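Side-chain contacts in imelysin (Bacteroides ovatus ATCC 8483, PDB 3OYV), which is an imelysin-like outer membrane protein of largely helical fold that probably takes part in bacterial iron uptake: residues Glu54-Ala57 and Ser58-Lys61; Ser70-Ser73 and Cys74-Ile78; Asn221-Ala224 and Val225-Val229; Thr231-Asp235 and Ala236-Pro240. All coordinates share one frame; numbering follows the deposited sequence. Where two conformers were deposited one is given.

Contact 1. Residues Glu54-Ala57 and Ser58-Lys61; sequences ESYA and SLFK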
loop_
_atom_site.group_PDB
_atom_site.type_symbol
_atom_site.label_atom_id
_atom_site.label_comp_id
_atom_site.label_asym_id
_atom_site.label_seq_id
_atom_site.Cartn_x
_atom_site.Cartn_y
_atom_site.Cartn_z
ATOM N N GLU A 54 5.545 -8.201 24.071
ATOM C CA GLU A 54 4.377 -7.324 24.007
ATOM C C GLU A 54 4.113 -7.003 22.543
ATOM O O GLU A 54 5.005 -7.077 21.705
ATOM C CB GLU A 54 4.582 -5.999 24.794
ATOM C CG GLU A 54 5.690 -5.148 24.257
ATOM C CD GLU A 54 5.905 -3.832 25.021
ATOM O OE1 GLU A 54 5.046 -3.452 25.850
ATOM O OE2 GLU A 54 6.932 -3.170 24.721
ATOM N N SER A 55 2.890 -6.611 22.252
ATOM C CA SER A 55 2.550 -6.241 20.876
ATOM C C SER A 55 3.333 -5.010 20.434
ATOM O O SER A 55 3.777 -4.195 21.266
ATOM C CB SER A 55 1.064 -5.940 20.810
ATOM O OG SER A 55 0.782 -4.740 21.507
ATOM N N TYR A 56 3.450 -4.797 19.129
ATOM C CA TYR A 56 4.130 -3.590 18.666
ATOM C C TYR A 56 3.304 -2.342 19.022
ATOM O O TYR A 56 3.877 -1.280 19.295
ATOM C CB TYR A 56 4.435 -3.632 17.178
ATOM C CG TYR A 56 5.571 -2.734 16.775
ATOM C CD1 TYR A 56 6.878 -3.173 16.902
ATOM C CD2 TYR A 56 5.368 -1.439 16.323
ATOM C CE1 TYR A 56 7.915 -2.384 16.557
ATOM C CE2 TYR A 56 6.451 -0.634 15.941
ATOM C CZ TYR A 56 7.719 -1.123 16.081
ATOM O OH TYR A 56 8.810 -0.343 15.754
ATOM N N ALA A 57 1.977 -2.459 19.056
ATOM C CA ALA A 57 1.118 -1.356 19.473
ATOM C C ALA A 57 1.517 -0.948 20.903
ATOM O O ALA A 57 1.673 0.255 21.183
ATOM C CB ALA A 57 -0.351 -1.739 19.402
ATOM N N SER A 58 1.629 -1.923 21.804
ATOM C CA SER A 58 1.978 -1.611 23.187
ATOM C C SER A 58 3.376 -0.966 23.257
ATOM O O SER A 58 3.588 -0.008 24.012
ATOM C CB SER A 58 1.900 -2.857 24.058
ATOM O OG SER A 58 0.556 -3.314 24.242
ATOM N N LEU A 59 4.321 -1.495 22.486
ATOM C CA LEU A 59 5.685 -0.978 22.439
ATOM C C LEU A 59 5.715 0.496 21.986
ATOM O O LEU A 59 6.331 1.351 22.635
ATOM C CB LEU A 59 6.522 -1.877 21.502
ATOM C CG LEU A 59 7.987 -1.547 21.283
ATOM C CD1 LEU A 59 8.692 -2.789 20.740
ATOM C CD2 LEU A 59 8.204 -0.394 20.354
ATOM N N PHE A 60 5.038 0.784 20.887
ATOM C CA PHE A 60 5.052 2.117 20.330
ATOM C C PHE A 60 4.350 3.110 21.248
ATOM O O PHE A 60 4.833 4.227 21.420
ATOM C CB PHE A 60 4.434 2.104 18.943
ATOM C CG PHE A 60 4.829 3.282 18.073
ATOM C CD1 PHE A 60 6.131 3.420 17.593
ATOM C CD2 PHE A 60 3.901 4.246 17.739
ATOM C CE1 PHE A 60 6.473 4.502 16.768
ATOM C CE2 PHE A 60 4.241 5.301 16.945
ATOM C CZ PHE A 60 5.510 5.441 16.444
ATOM N N LYS A 61 3.208 2.730 21.814
ATOM C CA LYS A 61 2.510 3.619 22.738
ATOM C C LYS A 61 3.266 3.877 24.034
ATOM O O LYS A 61 3.099 4.936 24.650
ATOM C CB LYS A 61 1.107 3.090 23.084
ATOM C CG LYS A 61 0.217 3.098 21.870
ATOM C CD LYS A 61 -1.216 2.632 22.166
ATOM C CE LYS A 61 -1.275 1.122 22.407
ATOM N NZ LYS A 61 -2.640 0.676 22.800
HETATM O O HOH W 1 0.822 -6.150 24.361
#
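Ser55 and Ser58 meet at the N-cap of helix 56-62. Ser55 OG accepts from Ser58 N at 3.0 Å in a nearly straight bond (161°), placed for it by a chi1 of 70° that holds the hydroxyl between its own backbone N and carbonyl carbon. In place of the direct return bond of a capping box, a water accepts from Ser55 N and is hydrogen-bonded to Ser58 OG at 2.9 Å. An alanine at Ser55 would remove the capping oxygen and is likely to leave Ser58 N without its side-chain acceptor and the first turn less firmly capped. The close-packed side lies beyond the cap. Leu59 CD2 sits 4.3 Å above one face of the Tyr56 ring, displaced toward its rim, while Trp46 and Tyr50 make edge-to-face contacts with Tyr56. Ala57 is buried against Val234 and Val239 of helix 223-261, and Phe60 also packs on Val234. The opposite character belongs to Glu54, whose extended side chain is exposed and crosses that of Leu59 at about a right angle; its carboxylate meets carbon there, with OE2 3.4 Å from Leu59 CA. Lys61 is only partly covered: it bends at chi3 (-73°) and reaches back along the helix, so that NZ forms a salt bridge with Asp235 while Lys61 CE lies 3.3 Å from Ala57 O.

Contact 2. Residues Ser70-Ser73 and Cys74-Ile78; sequences SALS and CVEEI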
loop_
_atom_site.group_PDB
_atom_site.type_symbol
_atom_site.label_atom_id
_atom_site.label_comp_id
_atom_site.label_asym_id
_atom_site.label_seq_id
_atom_site.Cartn_x
_atom_site.Cartn_y
_atom_site.Cartn_z
ATOM N N SER A 70 10.559 8.467 23.547
ATOM C CA SER A 70 9.710 9.596 23.875
ATOM C C SER A 70 8.560 9.634 22.899
ATOM O O SER A 70 8.649 9.073 21.804
ATOM C CB SER A 70 10.507 10.913 23.788
ATOM O OG SER A 70 10.864 11.210 22.452
ATOM N N ALA A 71 7.506 10.349 23.263
ATOM C CA ALA A 71 6.427 10.569 22.313
ATOM C C ALA A 71 6.909 11.401 21.124
ATOM O O ALA A 71 6.468 11.190 19.999
ATOM C CB ALA A 71 5.199 11.222 22.996
ATOM N N LEU A 72 7.813 12.360 21.362
ATOM C CA LEU A 72 8.398 13.124 20.272
ATOM C C LEU A 72 9.053 12.212 19.248
ATOM O O LEU A 72 8.856 12.403 18.056
ATOM C CB LEU A 72 9.398 14.168 20.784
ATOM C CG LEU A 72 10.148 14.946 19.713
ATOM C CD1 LEU A 72 9.181 15.680 18.814
ATOM C CD2 LEU A 72 11.177 15.902 20.321
ATOM N N SER A 73 9.839 11.235 19.698
ATOM C CA SER A 73 10.490 10.292 18.784
ATOM C C SER A 73 9.457 9.544 17.924
ATOM O O SER A 73 9.618 9.382 16.702
ATOM C CB SER A 73 11.308 9.286 19.589
ATOM O OG SER A 73 12.013 8.411 18.732
ATOM N N CYS A 74 8.383 9.102 18.574
ATOM C CA CYS A 74 7.301 8.443 17.847
ATOM C C CYS A 74 6.725 9.376 16.790
ATOM O O CYS A 74 6.509 8.986 15.640
ATOM C CB CYS A 74 6.152 8.056 18.776
ATOM S SG CYS A 74 6.570 6.815 19.983
ATOM N N VAL A 75 6.466 10.635 17.164
ATOM C CA VAL A 75 5.810 11.573 16.254
ATOM C C VAL A 75 6.717 11.985 15.080
ATOM O O VAL A 75 6.254 12.134 13.955
ATOM C CB VAL A 75 5.243 12.786 17.031
ATOM C CG1 VAL A 75 4.847 13.943 16.114
ATOM C CG2 VAL A 75 4.064 12.320 17.887
ATOM N N GLU A 76 8.020 12.094 15.341
ATOM C CA GLU A 76 8.971 12.344 14.275
ATOM C C GLU A 76 8.960 11.181 13.277
ATOM O O GLU A 76 9.011 11.418 12.079
ATOM C CB GLU A 76 10.356 12.596 14.860
ATOM C CG GLU A 76 10.431 13.982 15.534
ATOM C CD GLU A 76 11.725 14.272 16.278
ATOM O OE1 GLU A 76 12.466 13.333 16.639
ATOM O OE2 GLU A 76 11.959 15.484 16.555
ATOM N N GLU A 77 8.846 9.946 13.771
ATOM C CA GLU A 77 8.755 8.786 12.889
ATOM C C GLU A 77 7.445 8.859 12.087
ATOM O O GLU A 77 7.442 8.648 10.881
ATOM C CB GLU A 77 8.832 7.473 13.681
ATOM C CG GLU A 77 8.777 6.198 12.816
ATOM C CD GLU A 77 10.037 5.962 12.002
ATOM O OE1 GLU A 77 11.043 6.701 12.138
ATOM O OE2 GLU A 77 10.046 5.018 11.188
ATOM N N ILE A 78 6.351 9.177 12.778
ATOM C CA ILE A 78 5.053 9.301 12.094
ATOM C C ILE A 78 5.136 10.305 10.929
ATOM O O ILE A 78 4.721 10.030 9.795
ATOM C CB ILE A 78 3.906 9.704 13.053
ATOM C CG1 ILE A 78 3.636 8.560 14.027
ATOM C CG2 ILE A 78 2.670 10.190 12.297
ATOM C CD1 ILE A 78 2.751 8.933 15.210
#
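Leu72 and Glu76, one turn apart, carry the main side-chain contact of the capped first turns of helix 71-102. Ser70 is the N-cap: its OG accepts from Ser73 N at 2.9 Å, and its carbonyl oxygen accepts from Cys74 N to begin the regular alpha-helical bonding. Of the backbone bonds that follow, the one from Glu76 N to Leu72 O, 2.9 Å long, lies beneath the side-chain pair and ties its two residues together. The packing itself sets an isobutyl group against a carboxylate. Glu76 has CG beside its backbone N (chi1 -73°) and an extended chain beyond, which carries the acid back over the preceding turn, where Glu76 OE2 comes 3.6 Å from Leu72 CD1 and lies almost as near Leu72 CG. The aliphatic part follows the same path, with Glu76 CG 3.4 Å from Leu72 O. Both residues border helix 189-214, Leu72 touching Ile213 and Glu76 touching Lys210 and Ala214. Contacts of side chains with backbone carbonyls make up the third group. One methyl of Val75 leans on the turn before it, CG2 lying 3.4 Å from Ala71 O, and Cys74 CB approaches the same Ala71 O equally closely.

Contact 3. Residues Asn221-Ala224 and Val225-Val229; sequences NTDA and VLNPV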
loop_
_atom_site.group_PDB
_atom_site.type_symbol
_atom_site.label_atom_id
_atom_site.label_comp_id
_atom_site.label_asym_id
_atom_site.label_seq_id
_atom_site.Cartn_x
_atom_site.Cartn_y
_atom_site.Cartn_z
ATOM N N ASN A 221 5.871 19.327 22.314
ATOM C CA ASN A 221 6.610 18.090 22.120
ATOM C C ASN A 221 6.871 17.258 23.365
ATOM O O ASN A 221 7.638 16.304 23.322
ATOM C CB ASN A 221 7.873 18.318 21.319
ATOM C CG ASN A 221 8.899 19.152 22.039
ATOM O OD1 ASN A 221 8.848 19.346 23.275
ATOM N ND2 ASN A 221 9.876 19.639 21.273
ATOM N N THR A 222 6.214 17.617 24.463
ATOM C CA THR A 222 6.260 16.841 25.679
ATOM C C THR A 222 5.464 15.555 25.538
ATOM O O THR A 222 4.548 15.479 24.732
ATOM C CB THR A 222 5.699 17.647 26.867
ATOM O OG1 THR A 222 4.329 17.977 26.602
ATOM C CG2 THR A 222 6.550 18.940 27.134
ATOM N N ASP A 223 5.770 14.575 26.378
ATOM C CA ASP A 223 4.893 13.396 26.462
ATOM C C ASP A 223 3.469 13.787 26.877
ATOM O O ASP A 223 2.485 13.193 26.414
ATOM C CB ASP A 223 5.456 12.351 27.429
ATOM C CG ASP A 223 6.651 11.581 26.871
ATOM O OD1 ASP A 223 7.104 11.832 25.741
ATOM O OD2 ASP A 223 7.128 10.676 27.606
ATOM N N ALA A 224 3.308 14.802 27.726
ATOM C CA ALA A 224 1.956 15.191 28.117
ATOM C C ALA A 224 1.126 15.616 26.905
ATOM O O ALA A 224 -0.054 15.301 26.792
ATOM C CB ALA A 224 1.987 16.333 29.157
ATOM N N VAL A 225 1.742 16.349 25.994
ATOM C CA VAL A 225 1.038 16.749 24.789
ATOM C C VAL A 225 0.915 15.611 23.779
ATOM O O VAL A 225 -0.143 15.400 23.209
ATOM C CB VAL A 225 1.668 17.986 24.135
ATOM C CG1 VAL A 225 1.026 18.274 22.790
ATOM C CG2 VAL A 225 1.506 19.200 25.097
ATOM N N LEU A 226 1.991 14.867 23.553
ATOM C CA LEU A 226 2.032 13.950 22.412
ATOM C C LEU A 226 1.618 12.505 22.689
ATOM O O LEU A 226 1.225 11.799 21.777
ATOM C CB LEU A 226 3.385 14.018 21.709
ATOM C CG LEU A 226 3.724 15.355 21.004
ATOM C CD1 LEU A 226 5.122 15.247 20.379
ATOM C CD2 LEU A 226 2.706 15.725 19.969
ATOM N N ASN A 227 1.664 12.080 23.950
ATOM C CA ASN A 227 1.202 10.734 24.266
ATOM C C ASN A 227 -0.195 10.432 23.721
ATOM O O ASN A 227 -0.394 9.369 23.138
ATOM C CB ASN A 227 1.232 10.454 25.760
ATOM C CG ASN A 227 2.605 10.076 26.289
ATOM O OD1 ASN A 227 3.591 10.035 25.563
ATOM N ND2 ASN A 227 2.677 9.809 27.608
ATOM N N PRO A 228 -1.184 11.317 23.951
ATOM C CA PRO A 228 -2.523 10.971 23.461
ATOM C C PRO A 228 -2.590 10.916 21.944
ATOM O O PRO A 228 -3.426 10.201 21.391
ATOM C CB PRO A 228 -3.433 12.055 24.055
ATOM C CG PRO A 228 -2.599 12.994 24.699
ATOM C CD PRO A 228 -1.194 12.471 24.864
ATOM N N VAL A 229 -1.747 11.702 21.293
ATOM C CA VAL A 229 -1.676 11.682 19.833
ATOM C C VAL A 229 -1.156 10.280 19.389
ATOM O O VAL A 229 -1.717 9.662 18.476
ATOM C CB VAL A 229 -0.781 12.808 19.296
ATOM C CG1 VAL A 229 -0.548 12.622 17.785
ATOM C CG2 VAL A 229 -1.387 14.191 19.624
HETATM O O HOH W 2 5.380 9.024 28.721
#
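Thr222 O and Asp223 O accept from Leu226 N (2.9 Å) and Asn227 N (2.8 Å) in the opening turn of helix 223-261, after which the bonding to the preceding turn lapses at Pro228 and Val229 and the helix kinks. Proline has no N-H to give, and its ring carbon CD stands 3.6 Å from Ala224 O instead. Thr222 is the N-cap, its OG1 accepting from Val225 N at 3.1 Å; the same oxygen also touches Val225 CG2. Leu226 is buried; its CD1 lies 3.7 Å from Asn221 CA, and the side chain packs against Ala71 and Val75 of helix 71-102. On another side of the turn, Asp223 and Asn227 stand next to each other with carboxylate and amide planes 33° apart. Each has CG beside its own backbone N (chi1 -74° and -81°), which sets the two polar ends close together, and a water joins them, donating to Asp223 OD2 at 2.7 Å and accepting from Asn227 ND2 at 3.0 Å. Asn227 OD1, which has a weak bond to His63 NE2, is 3.5 Å from Asp223 CB. A leucine in place of Asn227 would probably leave this water without its amide donor and His63 without its weak partner. Asp223 OD1 accepts from Ala71 N, so the carboxylate binds the first N-H of helix 71-102 while standing in the first turn of its own helix; near two helix N-termini, its negative charge is probably stabilised.

Contact 4. Residues Thr231-Asp235 and Ala236-Pro240; sequences TQYVD and AVVVP
A wider pi-type turn interrupts helix 223-261 where Tyr233 O accepts from both Val237 N and Val238 N, each at 3.0 Å. The two bonds differ in direction: Val238 N approaches almost in line with the carbonyl, whereas Val237 N lies 43° out of its plane. Ala236 N still bonds to Gln232 O in the alpha-helical way, whereas Val239 N, like Val238 N, reaches five residues back, to Val234 O. Pro240 then packs its CG 3.1 Å from Asp235 O, in a stretch that is kinked. The five-residue spacing also sets the side-chain pairs. Val238 CG2 rests over one face of the Tyr233 ring in a CH-pi contact, 3.9 Å from the centroid and 28° off the normal, and is closest to ring atom CE2. Val234 CG1 likewise meets Val239 CG2 at 3.9 Å. On the more exposed side Gln232, bent at chi2, brings its amide close to Ala236 CB, and NE2 bonds to Gly138 O. Around the turn, Val234 and Val239 pack on Ala57 of helix 56-62, Val238 and Val239 on helix 21-47, and Tyr233 and Val237 on helix 121-137.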
loop_
_atom_site.group_PDB
_atom_site.type_symbol
_atom_site.label_atom_id
_atom_site.label_comp_id
_atom_site.label_asym_id
_atom_site.label_seq_id
_atom_site.Cartn_x
_atom_site.Cartn_y
_atom_site.Cartn_z
ATOM N N THR A 231 -1.187 7.424 21.080
ATOM C CA THR A 231 -2.114 6.381 21.471
ATOM C C THR A 231 -3.262 6.312 20.487
ATOM O O THR A 231 -3.645 5.222 20.023
ATOM C CB THR A 231 -2.559 6.605 22.924
ATOM O OG1 THR A 231 -1.437 6.411 23.747
ATOM C CG2 THR A 231 -3.723 5.676 23.319
ATOM N N GLN A 232 -3.829 7.471 20.159
ATOM C CA GLN A 232 -4.931 7.535 19.189
ATOM C C GLN A 232 -4.518 7.040 17.807
ATOM O O GLN A 232 -5.269 6.337 17.116
ATOM C CB GLN A 232 -5.546 8.935 19.102
ATOM C CG GLN A 232 -6.620 9.165 18.082
ATOM C CD GLN A 232 -7.899 8.433 18.337
ATOM O OE1 GLN A 232 -8.145 7.894 19.420
ATOM N NE2 GLN A 232 -8.754 8.445 17.347
ATOM N N TYR A 233 -3.324 7.450 17.379
ATOM C CA TYR A 233 -2.809 7.034 16.077
ATOM C C TYR A 233 -2.706 5.516 15.977
ATOM O O TYR A 233 -3.131 4.894 15.013
ATOM C CB TYR A 233 -1.460 7.693 15.870
ATOM C CG TYR A 233 -0.603 7.251 14.709
ATOM C CD1 TYR A 233 -0.708 7.821 13.453
ATOM C CD2 TYR A 233 0.379 6.295 14.917
ATOM C CE1 TYR A 233 0.129 7.424 12.406
ATOM C CE2 TYR A 233 1.256 5.917 13.911
ATOM C CZ TYR A 233 1.127 6.507 12.664
ATOM O OH TYR A 233 2.018 6.164 11.668
ATOM N N VAL A 234 -2.154 4.914 17.007
ATOM C CA VAL A 234 -1.985 3.454 17.009
ATOM C C VAL A 234 -3.344 2.765 17.093
ATOM O O VAL A 234 -3.642 1.842 16.311
ATOM C CB VAL A 234 -1.080 3.007 18.162
ATOM C CG1 VAL A 234 -1.110 1.480 18.362
ATOM C CG2 VAL A 234 0.381 3.512 17.949
ATOM N N ASP A 235 -4.195 3.208 18.012
ATOM C CA ASP A 235 -5.427 2.472 18.309
ATOM C C ASP A 235 -6.535 2.709 17.306
ATOM O O ASP A 235 -7.360 1.812 17.139
ATOM C CB ASP A 235 -5.932 2.806 19.740
ATOM C CG ASP A 235 -5.074 2.228 20.843
ATOM O OD1 ASP A 235 -4.267 1.327 20.558
ATOM O OD2 ASP A 235 -5.247 2.695 21.996
ATOM N N ALA A 236 -6.584 3.891 16.661
ATOM C CA ALA A 236 -7.622 4.254 15.714
ATOM C C ALA A 236 -7.198 4.184 14.256
ATOM O O ALA A 236 -8.029 4.001 13.384
ATOM C CB ALA A 236 -8.205 5.649 16.047
ATOM N N VAL A 237 -5.920 4.367 13.979
ATOM C CA VAL A 237 -5.447 4.368 12.602
ATOM C C VAL A 237 -4.702 3.088 12.246
ATOM O O VAL A 237 -5.139 2.336 11.357
ATOM C CB VAL A 237 -4.635 5.634 12.252
ATOM C CG1 VAL A 237 -4.148 5.589 10.779
ATOM C CG2 VAL A 237 -5.500 6.890 12.485
ATOM N N VAL A 238 -3.572 2.843 12.906
ATOM C CA VAL A 238 -2.676 1.782 12.475
ATOM C C VAL A 238 -3.314 0.401 12.690
ATOM O O VAL A 238 -3.444 -0.379 11.744
ATOM C CB VAL A 238 -1.309 1.856 13.177
ATOM C CG1 VAL A 238 -0.439 0.663 12.778
ATOM C CG2 VAL A 238 -0.580 3.165 12.817
ATOM N N VAL A 239 -3.670 0.071 13.934
ATOM C CA VAL A 239 -4.150 -1.300 14.212
ATOM C C VAL A 239 -5.437 -1.620 13.447
ATOM O O VAL A 239 -5.531 -2.691 12.847
ATOM C CB VAL A 239 -4.185 -1.592 15.709
ATOM C CG1 VAL A 239 -4.734 -3.011 15.949
ATOM C CG2 VAL A 239 -2.785 -1.468 16.343
ATOM N N PRO A 240 -6.406 -0.684 13.426
ATOM C CA PRO A 240 -7.610 -0.971 12.620
ATOM C C PRO A 240 -7.359 -1.148 11.143
ATOM O O PRO A 240 -8.054 -1.927 10.480
ATOM C CB PRO A 240 -8.539 0.198 12.948
ATOM C CG PRO A 240 -8.120 0.657 14.328
ATOM C CD PRO A 240 -6.609 0.491 14.297
#

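How the contacts relate
Contacts 1 to 3 are three helix starts, each capped by a serine or threonine, and contact 4 is a bulge farther along the helix that contact 3 begins. Contacts 2 and 3 lie closest, with centres 9 Å apart; there Ala71 N probably bonds to Asp223 OD1 at 2.9 Å, joining the two helix ends. Contacts 1 and 4, centres 11 Å apart, share the salt bridge between Lys61 NZ and Asp235 OD1 (2.8 Å). Contact 2 bridges the group, with Cys74 SG 3.4 Å from Phe60 O of contact 1 and Ile78 CG1 3.5 Å from Tyr233 CZ of contact 4. Contacts 1 and 3 do not touch.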